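Local coordinates for mRNA-binding protein PUF3 (Saccharomyces cerevisiae, PDB 3K49), which binds the 3' untranslated region of COX17 mRNA to promote its deadenylation and decay, and predominantly binds mRNAs encoding mitochondrial proteins, at residues I61-E64 / I65-D68. Residues are numbered along the deposited sequence; the frame is centred on the assembly and turned at random.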
loop_
_atom_site.group_PDB
_atom_site.type_symbol
_atom_site.label_atom_id
_atom_site.label_comp_id
_atom_site.label_asym_id
_atom_site.label_seq_id
_atom_site.Cartn_x
_atom_site.Cartn_y
_atom_site.Cartn_z
ATOM N N ILE A 61 -23.328 -14.835 25.355
ATOM C CA ILE A 61 -21.926 -14.421 25.414
ATOM C C ILE A 61 -21.804 -12.903 25.471
ATOM O O ILE A 61 -21.100 -12.367 26.320
ATOM C CB ILE A 61 -21.129 -14.912 24.203
ATOM C CG1 ILE A 61 -21.222 -16.433 24.091
ATOM C CG2 ILE A 61 -19.674 -14.485 24.340
ATOM C CD1 ILE A 61 -20.482 -17.175 25.194
ATOM N N PHE A 62 -22.505 -12.212 24.576
ATOM C CA PHE A 62 -22.393 -10.755 24.494
ATOM C C PHE A 62 -22.833 -10.046 25.765
ATOM O O PHE A 62 -22.129 -9.173 26.266
ATOM C CB PHE A 62 -23.188 -10.200 23.314
ATOM C CG PHE A 62 -23.103 -8.703 23.176
ATOM C CD1 PHE A 62 -24.041 -7.880 23.785
ATOM C CD2 PHE A 62 -22.081 -8.116 22.423
ATOM C CE1 PHE A 62 -23.963 -6.498 23.659
ATOM C CE2 PHE A 62 -21.996 -6.733 22.276
ATOM C CZ PHE A 62 -22.937 -5.921 22.898
ATOM N N ASN A 63 -24.005 -10.399 26.278
ATOM C CA ASN A 63 -24.530 -9.721 27.461
ATOM C C ASN A 63 -23.650 -9.974 28.681
ATOM O O ASN A 63 -23.697 -9.244 29.674
ATOM C CB ASN A 63 -25.989 -10.117 27.718
ATOM C CG ASN A 63 -26.904 -9.715 26.572
ATOM O OD1 ASN A 63 -26.521 -8.916 25.711
ATOM N ND2 ASN A 63 -28.114 -10.271 26.547
ATOM N N GLU A 64 -22.820 -11.003 28.577
ATOM C CA GLU A 64 -21.885 -11.327 29.632
ATOM C C GLU A 64 -20.586 -10.510 29.550
ATOM O O GLU A 64 -20.044 -10.100 30.573
ATOM C CB GLU A 64 -21.562 -12.820 29.587
ATOM C CG GLU A 64 -20.995 -13.380 30.878
ATOM C CD GLU A 64 -20.306 -14.720 30.672
ATOM O OE1 GLU A 64 -19.199 -14.930 31.235
ATOM O OE2 GLU A 64 -20.874 -15.556 29.931
ATOM N N ILE A 65 -20.075 -10.278 28.343
ATOM C CA ILE A 65 -18.776 -9.619 28.219
ATOM C C ILE A 65 -18.885 -8.166 27.812
ATOM O O ILE A 65 -17.871 -7.517 27.632
ATOM C CB ILE A 65 -17.869 -10.306 27.178
ATOM C CG1 ILE A 65 -18.533 -10.255 25.797
ATOM C CG2 ILE A 65 -17.528 -11.726 27.596
ATOM C CD1 ILE A 65 -17.597 -10.496 24.653
ATOM N N ARG A 66 -20.097 -7.645 27.653
ATOM C CA ARG A 66 -20.251 -6.324 27.046
ATOM C C ARG A 66 -19.620 -5.230 27.893
ATOM O O ARG A 66 -19.002 -4.299 27.368
ATOM C CB ARG A 66 -21.718 -5.994 26.784
ATOM C CG ARG A 66 -22.526 -5.829 28.038
ATOM C CD ARG A 66 -23.981 -5.635 27.711
ATOM N NE ARG A 66 -24.311 -4.235 27.466
ATOM C CZ ARG A 66 -25.511 -3.821 27.068
ATOM N NH1 ARG A 66 -26.480 -4.704 26.864
ATOM N NH2 ARG A 66 -25.747 -2.532 26.871
ATOM N N ASP A 67 -19.768 -5.339 29.207
ATOM C CA ASP A 67 -19.218 -4.323 30.089
ATOM C C ASP A 67 -17.686 -4.274 30.042
ATOM O O ASP A 67 -17.076 -3.276 30.424
ATOM C CB ASP A 67 -19.728 -4.520 31.513
ATOM C CG ASP A 67 -21.147 -4.029 31.685
ATOM O OD1 ASP A 67 -21.730 -4.238 32.775
ATOM O OD2 ASP A 67 -21.672 -3.430 30.720
ATOM N N ASP A 68 -17.073 -5.347 29.559
ATOM C CA ASP A 68 -15.626 -5.418 29.452
ATOM C C ASP A 68 -15.176 -5.369 28.001
ATOM O O ASP A 68 -14.108 -5.870 27.676
ATOM C CB ASP A 68 -15.109 -6.694 30.111
ATOM C CG ASP A 68 -15.496 -6.788 31.573
ATOM O OD1 ASP A 68 -16.546 -6.220 31.946
ATOM O OD2 ASP A 68 -14.755 -7.428 32.351
#
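Phe62 and Arg66 meet because the ring leaves with CG trans to the backbone N (chi1 -180°), while Arg66 CG stands between its own N and carbonyl carbon (chi1 67°). These settings place Arg66 CB over one face of the ring in a CH-pi contact, 4.2 Å from the Phe62 centroid and displaced toward the CE1 rim, where the nearest carbon pair, Phe62 CE1 and Arg66 CB, is 3.9 Å apart. A bend at chi3 then carries the guanidinium past the ring, its plane turned 52° from that of Phe62 and its NH1 4.4 Å from Asn63 OD1, beyond hydrogen-bonding distance. Beneath these side chains the helix 55-65 runs out: Ile65 N donates to Ile61 O at 3.1 Å, and Arg66 N makes a weak bond to Phe62 O at 2.9 Å. Ile65 CG1 lies 3.4 Å from Ile61 O, and the Ile65 side chain also packs on Val81 and Phe85 of helix 79-88. Phe62 in turn meets Phe85 edge-to-face and touches helix 91-101. At this junction of Pumilio repeats 1 and 2 of the PUM-HD RNA-binding domain, the Phe62-Arg66 contact is essentially dispersive, made by aliphatic carbon without guanidinium stacking.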